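PDB 1N1Q: DNA protection during starvation protein from Brevibacillus brevis, which probably oxidises ferrous iron with hydrogen peroxide, stores it as ferric mineral inside a hollow twelve-subunit shell, and binds and protects DNA. Local coordinates for residues Trp20-Val25 and Glu80-Lys85; Asp103-Val108 and Lys139-Leu144; Glu110-Arg115 and Ala132-Leu137. All blocks are in the same frame, centred on the assembly; numbering follows the deposited sequence.

Contact 1 of 3, residues Trp20-Val25 and Glu80-Lys85; sequences WVVLYV and EEASIK
In Val22 the first torsion (165°) sends CG1 opposite the backbone N and keeps CG2 beside it. The two methyls therefore meet different residues of 80-85. CG2 of Val22 touches CB of Ala82 at 3.6 Å. CG1 of Val22 lies 4.0 Å from CG2 of Ile84 and 3.8 Å from the Ile84 carbonyl O. Val22 and Ile84 pass alongside each other in opposite directions.

Ile84 also meets Leu23, and these two side chains cross at about a right angle. With chi1 at -57°, CG1 of Ile84 stays beside its backbone N, and CD1 continues from it to the end of Leu23. CD1 of Ile84 comes within 3.4 Å of CD1 of Leu23, tighter than usual van der Waals contact. CD1 of Ile84 is also 3.8 Å from CG of Leu23. The CD1 methyl of Leu23 sits over one face of the Trp20 indole, offset toward its rim.

In the four-helix bundle of this Dps subunit, 20-25 is a piece of the long helix 4-33. Glu80 and Glu81 end the short helix 75-81, which lies in the connection between the second and third long helices, and Ala82 to Lys85 form the loop after it. Ala82 is where the chain leaves helical geometry. From there Ala82 and Ile84 are turned toward helix 4-33 and Ser83 away from it.

No hydrogen bond joins the two segments. Polar ties lie next to them: Asn19 OD1 accepts both Ser83 N and Ile84 N, and Lys26 NZ bonds to Lys85 O. Val22 also packs on Leu75 of a second subunit, and the Tyr24 ring stacks on Tyr24 of that same subunit.

Contact 2 of 3, residues Asp103-Val108 and Lys139-Leu144; sequences DFVDLV and KHVWML
Phe104 fills the tight part of this contact, between His140 and Val141 of the facing helix. Its ring meets both residues at the edge, close to the ring plane. CE1 of Phe104 is 3.7 Å from CB of His140, and CD1 of Phe104 is 3.8 Å from the same CB. At the root of the side chain, CB of Phe104 touches CG2 of Val141 at 3.7 Å. The first torsion of Val141 (168°) puts CG2 beside its own backbone N, and this is the methyl that reaches Phe104.

The Phe104 and His140 rings are set obliquely, with planes at 44° and centroids 6.0 Å apart. They form neither a parallel stack nor a T-shaped pair. CE1 of Phe104 is 4.0 Å from both CG and CD2 of His140. The polar end of His140 is engaged on another helix, where NE2 bonds to Glu52 OE1. That bond probably limits how far the imidazole can turn beside Phe104.

The solvent side, at Val105, is looser. CG2 of Val105 comes only within 4.3 Å of CG2 of Val141, and Val105 is largely open to solvent. Leu144 makes a separate loose contact that is still buried, with its CD1 at 4.5 Å from CD1 of Phe104. No hydrogen bond crosses between the segments, so van der Waals contact carries the pairing.

The axes of 103-108 and 139-144 run roughly antiparallel, at 152°. Their parent helices are the last two long helices of the four-helix bundle. On the inner side Leu107 reaches helix 4-33 at Trp20 and Leu23. Leu144 continues the packing onto Val97, Val100 and Val101 of helix 93-120, and Leu137 of helix 124-148 also lies against Phe104.

Contact 3 of 3, residues Glu110-Arg115 and Ala132-Leu137; sequences ELKVAR and AIEAGL
Ile133 comes first along 132-137 and gives CG2 to Leu111, whose CD1 is 3.6 Å away. The two side chains cross at about a right angle.

Glu134 follows and carries most of this segment's share of the contact. Its backbone is approached closely, with CA at 3.6 Å from CD1 of Leu111. Its CG stands opposite the backbone N (chi1 -170°), and the extended chain carries the carboxylate across to Lys112 and Arg115. OE1 of Glu134 takes a salt-bridging hydrogen bond from NH1 of Arg115 at 2.8 Å. The bond uses the syn lone pair of OE1 and is bent, with 136° at the hydrogen. The guanidinium and carboxylate planes are turned 46° apart. A water accepts from Arg115 NH1 at 3.3 Å and donates to Glu134 OE2 at 3.2 Å, making a second link. CE of Lys112 packs against OE2 of Glu134 at 3.7 Å. Glu138 OE2 also lies close to Glu134 OE2, and Arg115 would tend to offset that like charge. A leucine in place of Glu134 would probably leave NH1 of Arg115 without its carboxylate, the water without its acceptor, and the guanidinium held less firmly.

Leu137 closes the segment. Its CD1 meets CD1 of Leu111 at 3.9 Å, so that one leucine methyl touches Ile133, Glu134 and Leu137.

The axes of 110-115 and 132-137 run roughly antiparallel and come within 10.0 Å. Their helices form the final helical hairpin of the ferritin-like four-helix bundle, with leucine and isoleucine toward the bundle core and the Arg115-Glu134 pair beside exposed Lys112.

Overall arrangement
Contacts 2 and 3 hold the same pair, helices 93-120 and 124-148, at two levels of one antiparallel hairpin. Contact 1 instead joins helix 4-33 to the chain that follows helix 75-81. All three are mostly buried, but each has an exposed margin: Lys85, Val105 and Lys112 in turn. Contacts 1 and 2 are apolar across their segments, whereas contact 3 adds a salt bridge and a water. Contact 1 also lies by a second subunit; no other chain of the assembly touches the segments of contacts 2 and 3. Leu107 packs on Leu23, Ile84 and Leu137, tying the three together in the bundle core. Ser83 probably hydrogen-bonds Glu110, linking contacts 1 and 3.

Contact 1 of 3, residues Trp20-Val25 and Glu80-Lys85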
loop_
_atom_site.group_PDB
_atom_site.type_symbol
_atom_site.label_atom_id
_atom_site.label_comp_id
_atom_site.label_asym_id
_atom_site.label_seq_id
_atom_site.Cartn_x
_atom_site.Cartn_y
_atom_site.Cartn_z
ATOM N N TRP A 20 2.554 -1.201 -28.688
ATOM C CA TRP A 20 3.272 -1.004 -27.441
ATOM C C TRP A 20 2.906 -1.996 -26.351
ATOM O O TRP A 20 3.714 -2.264 -25.457
ATOM C CB TRP A 20 3.111 0.440 -26.958
ATOM C CG TRP A 20 3.979 1.367 -27.749
ATOM C CD1 TRP A 20 3.586 2.241 -28.724
ATOM C CD2 TRP A 20 5.409 1.428 -27.709
ATOM N NE1 TRP A 20 4.686 2.839 -29.298
ATOM C CE2 TRP A 20 5.817 2.356 -28.695
ATOM C CE3 TRP A 20 6.386 0.783 -26.937
ATOM C CZ2 TRP A 20 7.161 2.656 -28.930
ATOM C CZ3 TRP A 20 7.725 1.079 -27.170
ATOM C CH2 TRP A 20 8.099 2.007 -28.161
ATOM N N VAL A 21 1.697 -2.542 -26.415
ATOM C CA VAL A 21 1.294 -3.550 -25.435
ATOM C C VAL A 21 2.122 -4.794 -25.750
ATOM O O VAL A 21 2.600 -5.479 -24.854
ATOM C CB VAL A 21 -0.215 -3.880 -25.537
ATOM C CG1 VAL A 21 -0.588 -4.995 -24.552
ATOM C CG2 VAL A 21 -1.022 -2.649 -25.242
ATOM N N VAL A 22 2.298 -5.071 -27.036
ATOM C CA VAL A 22 3.110 -6.213 -27.457
ATOM C C VAL A 22 4.573 -5.963 -27.063
ATOM O O VAL A 22 5.230 -6.832 -26.480
ATOM C CB VAL A 22 3.034 -6.430 -28.996
ATOM C CG1 VAL A 22 4.153 -7.368 -29.454
ATOM C CG2 VAL A 22 1.676 -7.012 -29.374
ATOM N N LEU A 23 5.073 -4.767 -27.367
ATOM C CA LEU A 23 6.453 -4.417 -27.044
ATOM C C LEU A 23 6.761 -4.419 -25.549
ATOM O O LEU A 23 7.879 -4.738 -25.152
ATOM C CB LEU A 23 6.815 -3.055 -27.646
ATOM C CG LEU A 23 7.181 -3.111 -29.136
ATOM C CD1 LEU A 23 7.221 -1.713 -29.727
ATOM C CD2 LEU A 23 8.525 -3.809 -29.293
ATOM N N TYR A 24 5.782 -4.073 -24.716
ATOM C CA TYR A 24 6.015 -4.069 -23.276
ATOM C C TYR A 24 6.477 -5.462 -22.860
ATOM O O TYR A 24 7.406 -5.614 -22.065
ATOM C CB TYR A 24 4.734 -3.700 -22.523
ATOM C CG TYR A 24 4.880 -3.742 -21.014
ATOM C CD1 TYR A 24 5.569 -2.738 -20.324
ATOM C CD2 TYR A 24 4.328 -4.786 -20.276
ATOM C CE1 TYR A 24 5.700 -2.778 -18.935
ATOM C CE2 TYR A 24 4.455 -4.835 -18.891
ATOM C CZ TYR A 24 5.136 -3.829 -18.227
ATOM O OH TYR A 24 5.242 -3.874 -16.853
ATOM N N VAL A 25 5.829 -6.484 -23.406
ATOM C CA VAL A 25 6.195 -7.856 -23.071
ATOM C C VAL A 25 7.419 -8.341 -23.845
ATOM O O VAL A 25 8.225 -9.110 -23.326
ATOM C CB VAL A 25 5.004 -8.814 -23.303
ATOM C CG1 VAL A 25 5.474 -10.278 -23.308
ATOM C CG2 VAL A 25 3.978 -8.619 -22.207
ATOM N N GLU A 80 -4.110 -9.064 -32.133
ATOM C CA GLU A 80 -4.869 -8.975 -33.366
ATOM C C GLU A 80 -4.508 -7.758 -34.212
ATOM O O GLU A 80 -4.335 -7.870 -35.428
ATOM C CB GLU A 80 -6.361 -8.946 -33.030
ATOM C CG GLU A 80 -7.249 -8.771 -34.226
ATOM C CD GLU A 80 -8.274 -9.862 -34.341
ATOM O OE1 GLU A 80 -9.279 -9.808 -33.603
ATOM O OE2 GLU A 80 -8.066 -10.782 -35.163
ATOM N N GLU A 81 -4.386 -6.600 -33.570
ATOM C CA GLU A 81 -4.107 -5.359 -34.281
ATOM C C GLU A 81 -2.646 -4.954 -34.435
ATOM O O GLU A 81 -2.315 -4.187 -35.335
ATOM C CB GLU A 81 -4.879 -4.215 -33.617
ATOM C CG GLU A 81 -6.393 -4.386 -33.627
ATOM C CD GLU A 81 -6.944 -4.588 -35.026
ATOM O OE1 GLU A 81 -6.429 -3.944 -35.956
ATOM O OE2 GLU A 81 -7.895 -5.381 -35.197
ATOM N N ALA A 82 -1.775 -5.460 -33.570
ATOM C CA ALA A 82 -0.359 -5.099 -33.636
ATOM C C ALA A 82 0.337 -5.558 -34.914
ATOM O O ALA A 82 0.045 -6.632 -35.446
ATOM C CB ALA A 82 0.380 -5.666 -32.427
ATOM N N SER A 83 1.262 -4.733 -35.400
ATOM C CA SER A 83 2.038 -5.059 -36.589
ATOM C C SER A 83 3.370 -5.617 -36.102
ATOM O O SER A 83 4.145 -6.190 -36.868
ATOM C CB SER A 83 2.269 -3.813 -37.453
ATOM O OG SER A 83 2.878 -2.778 -36.715
ATOM N N ILE A 84 3.622 -5.448 -34.808
ATOM C CA ILE A 84 4.844 -5.941 -34.188
ATOM C C ILE A 84 4.713 -7.432 -33.811
ATOM O O ILE A 84 3.709 -7.834 -33.228
ATOM C CB ILE A 84 5.178 -5.114 -32.920
ATOM C CG1 ILE A 84 5.291 -3.631 -33.296
ATOM C CG2 ILE A 84 6.443 -5.658 -32.264
ATOM C CD1 ILE A 84 6.544 -2.945 -32.844
ATOM N N LYS A 85 5.715 -8.248 -34.160
ATOM C CA LYS A 85 5.715 -9.689 -33.846
ATOM C C LYS A 85 6.338 -9.929 -32.466
ATOM O O LYS A 85 7.150 -9.133 -32.003
ATOM C CB LYS A 85 6.517 -10.487 -34.892
ATOM C CG LYS A 85 6.057 -10.336 -36.332
ATOM C CD LYS A 85 4.628 -10.800 -36.547
ATOM C CE LYS A 85 4.340 -10.938 -38.038
ATOM N NZ LYS A 85 2.886 -11.099 -38.335
#

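Contact 2 of 3, residues Asp103-Val108 and Lys139-Leu144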
loop_
_atom_site.group_PDB
_atom_site.type_symbol
_atom_site.label_atom_id
_atom_site.label_comp_id
_atom_site.label_asym_id
_atom_site.label_seq_id
_atom_site.Cartn_x
_atom_site.Cartn_y
_atom_site.Cartn_z
ATOM N N ASP A 103 11.937 -3.226 -35.245
ATOM C CA ASP A 103 10.623 -2.821 -34.756
ATOM C C ASP A 103 10.477 -1.302 -34.693
ATOM O O ASP A 103 9.482 -0.741 -35.167
ATOM C CB ASP A 103 10.362 -3.429 -33.373
ATOM C CG ASP A 103 10.172 -4.937 -33.428
ATOM O OD1 ASP A 103 10.056 -5.484 -34.540
ATOM O OD2 ASP A 103 10.134 -5.565 -32.358
ATOM N N PHE A 104 11.462 -0.634 -34.100
ATOM C CA PHE A 104 11.404 0.823 -34.000
ATOM C C PHE A 104 11.375 1.470 -35.382
ATOM O O PHE A 104 10.689 2.467 -35.597
ATOM C CB PHE A 104 12.593 1.355 -33.197
ATOM C CG PHE A 104 12.454 1.185 -31.703
ATOM C CD1 PHE A 104 13.397 1.745 -30.839
ATOM C CD2 PHE A 104 11.382 0.485 -31.155
ATOM C CE1 PHE A 104 13.273 1.608 -29.456
ATOM C CE2 PHE A 104 11.253 0.343 -29.771
ATOM C CZ PHE A 104 12.190 0.902 -28.923
ATOM N N VAL A 105 12.118 0.901 -36.321
ATOM C CA VAL A 105 12.135 1.437 -37.676
ATOM C C VAL A 105 10.742 1.297 -38.292
ATOM O O VAL A 105 10.260 2.210 -38.958
ATOM C CB VAL A 105 13.177 0.708 -38.561
ATOM C CG1 VAL A 105 13.069 1.183 -40.012
ATOM C CG2 VAL A 105 14.572 0.983 -38.039
ATOM N N ASP A 106 10.099 0.157 -38.051
ATOM C CA ASP A 106 8.762 -0.084 -38.571
ATOM C C ASP A 106 7.791 0.933 -37.953
ATOM O O ASP A 106 6.991 1.554 -38.658
ATOM C CB ASP A 106 8.335 -1.515 -38.241
ATOM C CG ASP A 106 7.096 -1.948 -39.006
ATOM O OD1 ASP A 106 6.919 -1.481 -40.146
ATOM O OD2 ASP A 106 6.330 -2.773 -38.471
ATOM N N LEU A 107 7.880 1.120 -36.639
ATOM C CA LEU A 107 7.021 2.070 -35.944
ATOM C C LEU A 107 7.207 3.500 -36.438
ATOM O O LEU A 107 6.243 4.257 -36.542
ATOM C CB LEU A 107 7.266 2.021 -34.434
ATOM C CG LEU A 107 6.937 0.705 -33.726
ATOM C CD1 LEU A 107 7.031 0.913 -32.222
ATOM C CD2 LEU A 107 5.535 0.235 -34.112
ATOM N N VAL A 108 8.444 3.884 -36.734
ATOM C CA VAL A 108 8.698 5.238 -37.231
ATOM C C VAL A 108 7.904 5.450 -38.518
ATOM O O VAL A 108 7.287 6.496 -38.714
ATOM C CB VAL A 108 10.203 5.472 -37.512
ATOM C CG1 VAL A 108 10.396 6.703 -38.406
ATOM C CG2 VAL A 108 10.943 5.686 -36.196
ATOM N N LYS A 139 16.015 8.404 -32.097
ATOM C CA LYS A 139 17.224 8.567 -31.305
ATOM C C LYS A 139 17.703 7.200 -30.824
ATOM O O LYS A 139 18.894 6.898 -30.887
ATOM C CB LYS A 139 16.962 9.490 -30.113
ATOM C CG LYS A 139 18.189 9.722 -29.247
ATOM C CD LYS A 139 17.909 10.754 -28.167
ATOM C CE LYS A 139 19.121 10.910 -27.241
ATOM N NZ LYS A 139 18.890 11.955 -26.203
ATOM N N HIS A 140 16.771 6.372 -30.352
ATOM C CA HIS A 140 17.117 5.027 -29.901
ATOM C C HIS A 140 17.710 4.234 -31.052
ATOM O O HIS A 140 18.658 3.468 -30.864
ATOM C CB HIS A 140 15.885 4.277 -29.378
ATOM C CG HIS A 140 15.466 4.679 -27.999
ATOM N ND1 HIS A 140 16.347 4.735 -26.939
ATOM C CD2 HIS A 140 14.250 5.001 -27.495
ATOM C CE1 HIS A 140 15.690 5.072 -25.841
ATOM N NE2 HIS A 140 14.416 5.238 -26.152
ATOM N N VAL A 141 17.148 4.411 -32.246
ATOM C CA VAL A 141 17.636 3.687 -33.421
ATOM C C VAL A 141 19.100 3.997 -33.711
ATOM O O VAL A 141 19.877 3.097 -34.018
ATOM C CB VAL A 141 16.763 3.988 -34.674
ATOM C CG1 VAL A 141 17.443 3.470 -35.938
ATOM C CG2 VAL A 141 15.401 3.310 -34.520
ATOM N N TRP A 142 19.489 5.261 -33.621
ATOM C CA TRP A 142 20.889 5.609 -33.861
ATOM C C TRP A 142 21.790 4.892 -32.853
ATOM O O TRP A 142 22.802 4.296 -33.222
ATOM C CB TRP A 142 21.110 7.122 -33.738
ATOM C CG TRP A 142 22.439 7.483 -33.125
ATOM C CD1 TRP A 142 23.681 7.108 -33.565
ATOM C CD2 TRP A 142 22.651 8.234 -31.924
ATOM N NE1 TRP A 142 24.650 7.572 -32.704
ATOM C CE2 TRP A 142 24.045 8.268 -31.691
ATOM C CE3 TRP A 142 21.798 8.883 -31.021
ATOM C CZ2 TRP A 142 24.605 8.926 -30.592
ATOM C CZ3 TRP A 142 22.355 9.538 -29.930
ATOM C CH2 TRP A 142 23.749 9.553 -29.726
ATOM N N MET A 143 21.424 4.953 -31.579
ATOM C CA MET A 143 22.221 4.313 -30.535
ATOM C C MET A 143 22.320 2.797 -30.662
ATOM O O MET A 143 23.400 2.233 -30.511
ATOM C CB MET A 143 21.667 4.661 -29.154
ATOM C CG MET A 143 21.792 6.125 -28.794
ATOM S SD MET A 143 21.204 6.468 -27.123
ATOM C CE MET A 143 19.582 7.044 -27.479
ATOM N N LEU A 144 21.198 2.140 -30.929
ATOM C CA LEU A 144 21.197 0.682 -31.052
ATOM C C LEU A 144 21.992 0.217 -32.275
ATOM O O LEU A 144 22.671 -0.810 -32.230
ATOM C CB LEU A 144 19.756 0.160 -31.103
ATOM C CG LEU A 144 18.969 0.418 -29.806
ATOM C CD1 LEU A 144 17.494 0.128 -30.015
ATOM C CD2 LEU A 144 19.544 -0.442 -28.683
#

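Contact 3 of 3, residues Glu110-Arg115 and Ala132-Leu137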
loop_
_atom_site.group_PDB
_atom_site.type_symbol
_atom_site.label_atom_id
_atom_site.label_comp_id
_atom_site.label_asym_id
_atom_site.label_seq_id
_atom_site.Cartn_x
_atom_site.Cartn_y
_atom_site.Cartn_z
ATOM N N GLU A 110 5.178 3.820 -39.456
ATOM C CA GLU A 110 3.756 3.840 -39.140
ATOM C C GLU A 110 3.371 5.151 -38.471
ATOM O O GLU A 110 2.280 5.677 -38.703
ATOM C CB GLU A 110 3.386 2.661 -38.230
ATOM C CG GLU A 110 3.591 1.293 -38.873
ATOM C CD GLU A 110 3.040 0.151 -38.034
ATOM O OE1 GLU A 110 2.667 0.380 -36.864
ATOM O OE2 GLU A 110 2.991 -0.987 -38.544
ATOM N N LEU A 111 4.263 5.682 -37.641
ATOM C CA LEU A 111 3.979 6.935 -36.950
ATOM C C LEU A 111 3.860 8.085 -37.946
ATOM O O LEU A 111 3.027 8.976 -37.782
ATOM C CB LEU A 111 5.060 7.219 -35.901
ATOM C CG LEU A 111 4.936 6.358 -34.626
ATOM C CD1 LEU A 111 6.185 6.515 -33.765
ATOM C CD2 LEU A 111 3.679 6.765 -33.852
ATOM N N LYS A 112 4.681 8.060 -38.991
ATOM C CA LYS A 112 4.618 9.110 -40.008
ATOM C C LYS A 112 3.259 9.070 -40.708
ATOM O O LYS A 112 2.639 10.103 -40.945
ATOM C CB LYS A 112 5.738 8.935 -41.041
ATOM C CG LYS A 112 7.137 9.242 -40.516
ATOM C CD LYS A 112 8.182 8.973 -41.580
ATOM C CE LYS A 112 9.589 9.205 -41.048
ATOM N NZ LYS A 112 10.627 8.759 -42.020
ATOM N N VAL A 113 2.799 7.868 -41.039
ATOM C CA VAL A 113 1.508 7.709 -41.700
ATOM C C VAL A 113 0.359 8.163 -40.797
ATOM O O VAL A 113 -0.533 8.889 -41.234
ATOM C CB VAL A 113 1.270 6.232 -42.109
ATOM C CG1 VAL A 113 -0.197 6.016 -42.493
ATOM C CG2 VAL A 113 2.171 5.866 -43.282
ATOM N N ALA A 114 0.388 7.736 -39.537
ATOM C CA ALA A 114 -0.652 8.098 -38.580
ATOM C C ALA A 114 -0.717 9.606 -38.351
ATOM O O ALA A 114 -1.802 10.182 -38.244
ATOM C CB ALA A 114 -0.414 7.374 -37.258
ATOM N N ARG A 115 0.445 10.242 -38.260
ATOM C CA ARG A 115 0.493 11.683 -38.049
ATOM C C ARG A 115 -0.167 12.394 -39.224
ATOM O O ARG A 115 -0.941 13.333 -39.037
ATOM C CB ARG A 115 1.938 12.150 -37.903
ATOM C CG ARG A 115 2.603 11.736 -36.591
ATOM C CD ARG A 115 4.095 12.005 -36.673
ATOM N NE ARG A 115 4.332 13.274 -37.348
ATOM C CZ ARG A 115 5.268 13.477 -38.271
ATOM N NH1 ARG A 115 6.083 12.496 -38.633
ATOM N NH2 ARG A 115 5.352 14.657 -38.871
ATOM N N ALA A 132 6.257 12.966 -30.809
ATOM C CA ALA A 132 7.144 12.821 -29.658
ATOM C C ALA A 132 7.641 11.379 -29.522
ATOM O O ALA A 132 8.807 11.151 -29.210
ATOM C CB ALA A 132 6.432 13.267 -28.371
ATOM N N ILE A 133 6.765 10.405 -29.756
ATOM C CA ILE A 133 7.175 8.998 -29.675
ATOM C C ILE A 133 8.166 8.731 -30.810
ATOM O O ILE A 133 9.212 8.108 -30.613
ATOM C CB ILE A 133 5.984 8.005 -29.851
ATOM C CG1 ILE A 133 5.132 7.937 -28.576
ATOM C CG2 ILE A 133 6.518 6.598 -30.163
ATOM C CD1 ILE A 133 4.610 9.236 -28.115
ATOM N N GLU A 134 7.836 9.220 -32.003
ATOM C CA GLU A 134 8.684 9.032 -33.176
ATOM C C GLU A 134 10.100 9.572 -32.981
ATOM O O GLU A 134 11.083 8.893 -33.288
ATOM C CB GLU A 134 8.060 9.714 -34.400
ATOM C CG GLU A 134 8.751 9.361 -35.717
ATOM C CD GLU A 134 8.298 10.237 -36.880
ATOM O OE1 GLU A 134 7.079 10.464 -37.025
ATOM O OE2 GLU A 134 9.165 10.693 -37.654
ATOM N N ALA A 135 10.200 10.799 -32.485
ATOM C CA ALA A 135 11.496 11.426 -32.258
ATOM C C ALA A 135 12.342 10.573 -31.314
ATOM O O ALA A 135 13.548 10.402 -31.527
ATOM C CB ALA A 135 11.305 12.842 -31.671
ATOM N N GLY A 136 11.706 10.042 -30.273
ATOM C CA GLY A 136 12.414 9.220 -29.310
ATOM C C GLY A 136 12.931 7.932 -29.925
ATOM O O GLY A 136 14.050 7.496 -29.621
ATOM N N LEU A 137 12.120 7.316 -30.784
ATOM C CA LEU A 137 12.519 6.071 -31.437
ATOM C C LEU A 137 13.694 6.297 -32.379
ATOM O O LEU A 137 14.620 5.480 -32.441
ATOM C CB LEU A 137 11.347 5.475 -32.223
ATOM C CG LEU A 137 10.125 5.039 -31.401
ATOM C CD1 LEU A 137 9.119 4.357 -32.307
ATOM C CD2 LEU A 137 10.563 4.101 -30.288
HETATM O O HOH W 1 9.056 12.816 -39.984
#